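Local structure of cellulosomal scaffoldin adaptor protein B (Acetivibrio cellulolyticus, 3FNK) at residues Y64-P70 and V85-I91; D80-Q86 and L98-A104. The protein contributes a type II cohesin module, the dockerin-binding unit of a scaffoldin that helps assemble the cellulosome. One frame throughout, in Å; residues are numbered along the deposited sequence. Where two conformers were deposited one is given.

Contact 1. Residues Y64-P70 and V85-I91; sequences YTNSSLP and VQGVHKI
Three direct hydrogen bonds, two of them made by H89, hold the loop 64-70 against the end of strand 83-87 and the residues that follow it. H89 N meets N66 O at 2.8 Å almost in line (N-H...O 176°), although the donor stands above the carbonyl plane. The imidazole adds a second bond, from NE2 to S68 O (2.9 Å), with the acceptor tilted 21° out of the ring plane. T65 O faces the edge of the same ring in its plane, 3.2 Å from H89 CD2. With ND1 bound to N97 N, both ring nitrogens are engaged, which fixes the rotation of the imidazole. The third bond comes from I91 N to N66 OD1 (2.9 Å) and lies in the amide plane; chi1 of -79°, with CG anti to the carbonyl carbon, swings the N66 amide over to this N-H.

Around these bonds, S67 CA donates a CH...O contact to G87 O, and a water links S67 O to G87 N. The loop is braced from within by an ST turn, S67 N to T65 OG1, and by T65 N to S68 OG.

Apolar contact lies at both ends: I91 CD1 reaches Y64 CB at 3.7 Å, while P70 CG slides past V85 CG2 at 3.8 Å and L69 CD2 lies over the strand backbone. The Y64 and H89 rings are nearly parallel but barely overlap.

Behind the contact, H89 packs on L96 and L98 of strand 95-102, Y64 rests on A55 and V123, and P70 touches A121, so the loop bridges the two sheets of the cohesin fold.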
loop_
_atom_site.group_PDB
_atom_site.type_symbol
_atom_site.label_atom_id
_atom_site.label_comp_id
_atom_site.label_asym_id
_atom_site.label_seq_id
_atom_site.Cartn_x
_atom_site.Cartn_y
_atom_site.Cartn_z
ATOM N N TYR A 64 -8.474 -5.803 -11.430
ATOM C CA TYR A 64 -7.920 -4.451 -11.595
ATOM C C TYR A 64 -7.528 -4.271 -13.058
ATOM O O TYR A 64 -7.076 -5.235 -13.686
ATOM C CB TYR A 64 -6.638 -4.253 -10.760
ATOM C CG TYR A 64 -6.817 -3.761 -9.342
ATOM C CD1 TYR A 64 -8.061 -3.737 -8.728
ATOM C CD2 TYR A 64 -5.714 -3.354 -8.601
ATOM C CE1 TYR A 64 -8.204 -3.297 -7.407
ATOM C CE2 TYR A 64 -5.849 -2.914 -7.268
ATOM C CZ TYR A 64 -7.078 -2.884 -6.693
ATOM O OH TYR A 64 -7.205 -2.456 -5.404
ATOM N N THR A 65 -7.677 -3.038 -13.568
ATOM C CA THR A 65 -7.064 -2.586 -14.838
ATOM C C THR A 65 -5.845 -1.748 -14.507
ATOM O O THR A 65 -5.541 -1.528 -13.334
ATOM C CB THR A 65 -7.985 -1.644 -15.658
ATOM O OG1 THR A 65 -7.985 -0.341 -15.056
ATOM C CG2 THR A 65 -9.403 -2.163 -15.736
ATOM N N ASN A 66 -5.165 -1.248 -15.535
ATOM C CA ASN A 66 -3.994 -0.431 -15.306
ATOM C C ASN A 66 -4.257 0.946 -14.655
ATOM O O ASN A 66 -3.310 1.721 -14.406
ATOM C CB ASN A 66 -3.168 -0.324 -16.577
ATOM C CG ASN A 66 -2.334 -1.569 -16.815
ATOM O OD1 ASN A 66 -1.941 -2.275 -15.873
ATOM N ND2 ASN A 66 -2.045 -1.835 -18.060
ATOM N N SER A 67 -5.521 1.212 -14.338
ATOM C CA SER A 67 -5.879 2.477 -13.739
ATOM C C SER A 67 -6.760 2.305 -12.489
ATOM O O SER A 67 -7.217 3.298 -11.910
ATOM C CB SER A 67 -6.548 3.409 -14.790
ATOM O OG SER A 67 -7.842 2.908 -15.162
ATOM N N SER A 68 -6.977 1.055 -12.057
ATOM C CA SER A 68 -7.857 0.811 -10.908
ATOM C C SER A 68 -7.384 1.513 -9.642
ATOM O O SER A 68 -6.169 1.593 -9.374
ATOM C CB SER A 68 -8.031 -0.678 -10.647
ATOM O OG SER A 68 -8.621 -1.285 -11.778
ATOM N N LEU A 69 -8.346 2.031 -8.891
ATOM C CA LEU A 69 -8.077 2.642 -7.592
ATOM C C LEU A 69 -7.951 1.619 -6.456
ATOM O O LEU A 69 -8.693 0.648 -6.433
ATOM C CB LEU A 69 -9.181 3.643 -7.207
ATOM C CG LEU A 69 -9.419 4.797 -8.189
ATOM C CD1 LEU A 69 -10.655 5.579 -7.718
ATOM C CD2 LEU A 69 -8.150 5.662 -8.261
ATOM N N PRO A 70 -7.038 1.875 -5.486
ATOM C CA PRO A 70 -7.005 1.037 -4.258
ATOM C C PRO A 70 -8.255 1.281 -3.429
ATOM O O PRO A 70 -8.834 2.357 -3.519
ATOM C CB PRO A 70 -5.779 1.566 -3.511
ATOM C CG PRO A 70 -5.616 2.983 -4.030
ATOM C CD PRO A 70 -6.009 2.932 -5.466
ATOM N N VAL A 85 -6.626 10.425 -5.211
ATOM C CA VAL A 85 -6.082 9.063 -5.285
ATOM C C VAL A 85 -5.949 8.670 -6.751
ATOM O O VAL A 85 -6.816 9.051 -7.562
ATOM C CB VAL A 85 -7.006 8.083 -4.528
ATOM C CG1 VAL A 85 -8.439 8.043 -5.131
ATOM C CG2 VAL A 85 -6.401 6.688 -4.398
ATOM N N GLN A 86 -4.885 7.931 -7.094
ATOM C CA GLN A 86 -4.667 7.448 -8.470
ATOM C C GLN A 86 -3.938 6.094 -8.472
ATOM O O GLN A 86 -3.068 5.868 -7.619
ATOM C CB GLN A 86 -3.849 8.456 -9.296
ATOM C CG GLN A 86 -3.887 8.210 -10.829
ATOM C CD GLN A 86 -2.969 9.137 -11.637
ATOM O OE1 GLN A 86 -2.313 10.044 -11.101
ATOM N NE2 GLN A 86 -2.931 8.911 -12.934
ATOM N N GLY A 87 -4.276 5.230 -9.438
ATOM C CA GLY A 87 -3.534 3.972 -9.690
ATOM C C GLY A 87 -3.002 3.939 -11.104
ATOM O O GLY A 87 -3.761 4.209 -12.028
ATOM N N VAL A 88 -1.696 3.697 -11.262
ATOM C CA VAL A 88 -1.049 3.537 -12.553
ATOM C C VAL A 88 -0.231 2.220 -12.568
ATOM O O VAL A 88 0.928 2.172 -12.122
ATOM C CB VAL A 88 -0.151 4.743 -12.954
ATOM C CG1 VAL A 88 0.383 4.544 -14.355
ATOM C CG2 VAL A 88 -0.934 6.046 -12.915
ATOM N N HIS A 89 -0.852 1.173 -13.099
ATOM C CA HIS A 89 -0.338 -0.199 -13.004
ATOM C C HIS A 89 0.201 -0.761 -14.311
ATOM O O HIS A 89 0.028 -0.171 -15.392
ATOM C CB HIS A 89 -1.446 -1.088 -12.469
ATOM C CG HIS A 89 -2.198 -0.468 -11.332
ATOM N ND1 HIS A 89 -1.560 0.201 -10.303
ATOM C CD2 HIS A 89 -3.526 -0.406 -11.059
ATOM C CE1 HIS A 89 -2.468 0.634 -9.445
ATOM N NE2 HIS A 89 -3.663 0.281 -9.876
ATOM N N LYS A 90 0.872 -1.900 -14.192
ATOM C CA LYS A 90 1.331 -2.672 -15.338
ATOM C C LYS A 90 1.021 -4.117 -14.994
ATOM O O LYS A 90 1.917 -4.887 -14.613
ATOM C CB LYS A 90 2.832 -2.461 -15.536
ATOM C CG LYS A 90 3.233 -1.689 -16.753
ATOM C CD LYS A 90 3.427 -2.662 -17.903
ATOM C CE LYS A 90 4.588 -2.241 -18.779
ATOM N NZ LYS A 90 4.669 -3.151 -19.973
ATOM N N ILE A 91 -0.253 -4.465 -15.100
ATOM C CA ILE A 91 -0.798 -5.711 -14.567
ATOM C C ILE A 91 -0.160 -6.957 -15.189
ATOM O O ILE A 91 -0.072 -8.004 -14.553
ATOM C CB ILE A 91 -2.326 -5.738 -14.769
ATOM C CG1 ILE A 91 -2.964 -4.644 -13.933
ATOM C CG2 ILE A 91 -2.913 -7.073 -14.398
ATOM C CD1 ILE A 91 -3.616 -5.126 -12.675
HETATM O O HOH W 1 -6.154 6.121 -11.710
#

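Contact 2. Residues D80-Q86 and L98-A104; sequences DYGPIVQ and LSRSYTA. With EDO (1,2-ethanediol), chain D.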
loop_
_atom_site.group_PDB
_atom_site.type_symbol
_atom_site.label_atom_id
_atom_site.label_comp_id
_atom_site.label_asym_id
_atom_site.label_seq_id
_atom_site.Cartn_x
_atom_site.Cartn_y
_atom_site.Cartn_z
ATOM N N ASP A 80 -12.507 17.274 4.077
ATOM C CA ASP A 80 -11.969 18.611 4.327
ATOM C C ASP A 80 -10.542 18.889 3.863
ATOM O O ASP A 80 -10.184 20.050 3.617
ATOM C CB ASP A 80 -12.076 18.942 5.812
ATOM C CG ASP A 80 -13.515 19.107 6.253
ATOM O OD1 ASP A 80 -14.412 19.075 5.371
ATOM O OD2 ASP A 80 -13.738 19.246 7.471
ATOM N N TYR A 81 -9.720 17.840 3.764
ATOM C CA TYR A 81 -8.293 18.030 3.426
ATOM C C TYR A 81 -8.023 17.715 1.951
ATOM O O TYR A 81 -6.880 17.773 1.474
ATOM C CB TYR A 81 -7.427 17.168 4.349
ATOM C CG TYR A 81 -7.659 17.393 5.828
ATOM C CD1 TYR A 81 -7.409 16.371 6.754
ATOM C CD2 TYR A 81 -8.078 18.628 6.311
ATOM C CE1 TYR A 81 -7.617 16.559 8.094
ATOM C CE2 TYR A 81 -8.289 18.827 7.655
ATOM C CZ TYR A 81 -8.052 17.790 8.532
ATOM O OH TYR A 81 -8.238 17.991 9.857
ATOM N N GLY A 82 -9.089 17.423 1.215
ATOM C CA GLY A 82 -9.014 17.270 -0.242
ATOM C C GLY A 82 -8.106 16.124 -0.697
ATOM O O GLY A 82 -7.100 16.350 -1.362
ATOM N N PRO A 83 -8.451 14.887 -0.338
ATOM C CA PRO A 83 -7.651 13.742 -0.823
ATOM C C PRO A 83 -7.811 13.479 -2.341
ATOM O O PRO A 83 -8.900 13.647 -2.905
ATOM C CB PRO A 83 -8.200 12.555 -0.020
ATOM C CG PRO A 83 -9.619 12.957 0.312
ATOM C CD PRO A 83 -9.543 14.468 0.544
ATOM N N ILE A 84 -6.710 13.151 -2.992
ATOM C CA ILE A 84 -6.771 12.723 -4.363
ATOM C C ILE A 84 -6.076 11.345 -4.417
ATOM O O ILE A 84 -5.083 11.112 -3.700
ATOM C CB ILE A 84 -6.191 13.848 -5.285
ATOM C CG1 ILE A 84 -6.419 13.553 -6.760
ATOM C CG2 ILE A 84 -4.724 14.140 -4.983
ATOM C CD1 ILE A 84 -5.871 14.666 -7.662
ATOM N N VAL A 85 -6.626 10.425 -5.211
ATOM C CA VAL A 85 -6.082 9.063 -5.285
ATOM C C VAL A 85 -5.949 8.670 -6.751
ATOM O O VAL A 85 -6.816 9.051 -7.562
ATOM C CB VAL A 85 -7.006 8.083 -4.528
ATOM C CG1 VAL A 85 -8.439 8.043 -5.131
ATOM C CG2 VAL A 85 -6.401 6.688 -4.398
ATOM N N GLN A 86 -4.885 7.931 -7.094
ATOM C CA GLN A 86 -4.667 7.448 -8.470
ATOM C C GLN A 86 -3.938 6.094 -8.472
ATOM O O GLN A 86 -3.068 5.868 -7.619
ATOM C CB GLN A 86 -3.849 8.456 -9.296
ATOM C CG GLN A 86 -3.887 8.210 -10.829
ATOM C CD GLN A 86 -2.969 9.137 -11.637
ATOM O OE1 GLN A 86 -2.313 10.044 -11.101
ATOM N NE2 GLN A 86 -2.931 8.911 -12.934
ATOM N N LEU A 98 0.325 3.002 -6.678
ATOM C CA LEU A 98 -0.810 3.636 -6.058
ATOM C C LEU A 98 -0.336 4.867 -5.298
ATOM O O LEU A 98 0.698 4.831 -4.597
ATOM C CB LEU A 98 -1.414 2.720 -4.997
ATOM C CG LEU A 98 -1.500 1.207 -5.211
ATOM C CD1 LEU A 98 -1.862 0.532 -3.903
ATOM C CD2 LEU A 98 -2.576 0.916 -6.239
ATOM N N SER A 99 -1.120 5.932 -5.394
ATOM C CA SER A 99 -0.847 7.172 -4.678
ATOM C C SER A 99 -2.121 7.755 -4.166
ATOM O O SER A 99 -3.123 7.802 -4.873
ATOM C CB SER A 99 -0.213 8.214 -5.576
ATOM O OG SER A 99 0.936 7.733 -6.183
ATOM N N ARG A 100 -2.060 8.228 -2.933
ATOM C CA ARG A 100 -3.105 9.010 -2.350
ATOM C C ARG A 100 -2.490 10.073 -1.448
ATOM O O ARG A 100 -1.650 9.736 -0.574
ATOM C CB ARG A 100 -4.050 8.090 -1.572
ATOM C CG ARG A 100 -5.276 8.792 -1.062
ATOM C CD ARG A 100 -6.297 7.853 -0.406
ATOM N NE ARG A 100 -7.449 8.628 0.074
ATOM C CZ ARG A 100 -8.685 8.602 -0.455
ATOM N NH1 ARG A 100 -8.962 7.834 -1.516
ATOM N NH2 ARG A 100 -9.663 9.340 0.095
ATOM N N SER A 101 -2.921 11.332 -1.620
ATOM C CA SER A 101 -2.447 12.458 -0.799
ATOM C C SER A 101 -3.578 13.443 -0.448
ATOM O O SER A 101 -4.503 13.599 -1.209
ATOM C CB SER A 101 -1.394 13.301 -1.537
ATOM O OG SER A 101 -0.078 12.797 -1.412
ATOM N N TYR A 102 -3.470 14.111 0.699
ATOM C CA TYR A 102 -4.213 15.336 0.946
ATOM C C TYR A 102 -3.614 16.475 0.133
ATOM O O TYR A 102 -2.389 16.535 -0.050
ATOM C CB TYR A 102 -4.131 15.672 2.426
ATOM C CG TYR A 102 -5.021 14.808 3.312
ATOM C CD1 TYR A 102 -4.604 14.420 4.594
ATOM C CD2 TYR A 102 -6.264 14.376 2.871
ATOM C CE1 TYR A 102 -5.416 13.647 5.418
ATOM C CE2 TYR A 102 -7.080 13.581 3.676
ATOM C CZ TYR A 102 -6.667 13.246 4.971
ATOM O OH TYR A 102 -7.480 12.454 5.767
ATOM N N THR A 103 -4.461 17.402 -0.321
ATOM C CA THR A 103 -4.000 18.563 -1.081
ATOM C C THR A 103 -4.202 19.888 -0.330
ATOM O O THR A 103 -3.438 20.849 -0.548
ATOM C CB THR A 103 -4.725 18.668 -2.464
ATOM O OG1 THR A 103 -6.135 18.572 -2.273
ATOM C CG2 THR A 103 -4.266 17.558 -3.397
ATOM N N ALA A 104 -5.210 19.934 0.541
ATOM C CA ALA A 104 -5.502 21.135 1.352
ATOM C C ALA A 104 -4.677 21.072 2.663
ATOM O O ALA A 104 -5.227 20.867 3.773
ATOM C CB ALA A 104 -7.029 21.238 1.662
HETATM C C1 EDO D . 0.003 7.103 -9.239
HETATM O O1 EDO D . 0.610 6.118 -8.390
HETATM C C2 EDO D . 0.964 7.397 -10.366
HETATM O O2 EDO D . 1.935 8.336 -9.925
#
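I84 with S101 and Q86 with S99 form the hydrogen-bonded pairs of an antiparallel ladder, with V85 opposite R100 as a non-hydrogen-bonded pair; the axes of segments 83-86 and 98-102 come within 4.6 Å, their directions at 171°. Each hydrogen-bonded pair exchanges two bonds, among them I84 N to S101 O and Q86 N to S99 O (2.8 Å).

Beyond the ladder, Y81 O accepts from both T103 N and A104 N (2.9 Å), the first nearly along the C=O axis and the second from above the carbonyl plane. T103 OG1, with chi1 at 50°, is turned back to donate to G82 O at 2.6 Å in the carbonyl plane, on a lone pair.

Y81 and Y102 make a T-shaped pair, the edge of Y81 directed at the face of Y102 with planes at 84° and centroids 5.1 Å apart. Y81 CB sits over that same Y102 ring as a CH-pi contact, 3.5 Å from the centroid. P83 N lies at the edge of the Y102 ring, in its plane.

R100, extended from CG to NE, runs across V85 and alongside P83: NH1 comes within 3.6 Å of V85 CB, and NH2 within 3.5 Å of P83 CB. Both carbons approach the guanidinium obliquely, so aliphatic groups lie beside it while NE bonds L76 O. On the face that carries I84, Q86, S99 and S101, I84 CG2 extends to T103 CG2, and an ethanediol, probably from the crystallisation liquor, lies beside S99 OG and bonds N97.

This beta hairpin is joined to strand 39-47 through strand 95-102. At its far end A104 is the N-cap position before helix 105-111, whose Y108 meets both tyrosine rings, and Y102 OH is held by E115 and S78 N.

How the contacts relate
From the N terminus, the chain first passes through 64-70, then 80-86, whose last two residues open 85-91, and finally 98-104. Contact 1 closes the loop between 64-70 and 85-91, and contact 2 closes the hairpin between 80-86 and 98-104; because their segments alternate, the two loops cross. V85 and Q86 belong to both, placing strand 83-87 between the loop 64-70 and strand 95-102. The contacts also meet directly, H89 CE1 lying 3.2 Å from L98 CD2. Together they tie the loop before strand 71-72, and through it the mixed sheet, to the antiparallel sheet and to the start of helix 105-111.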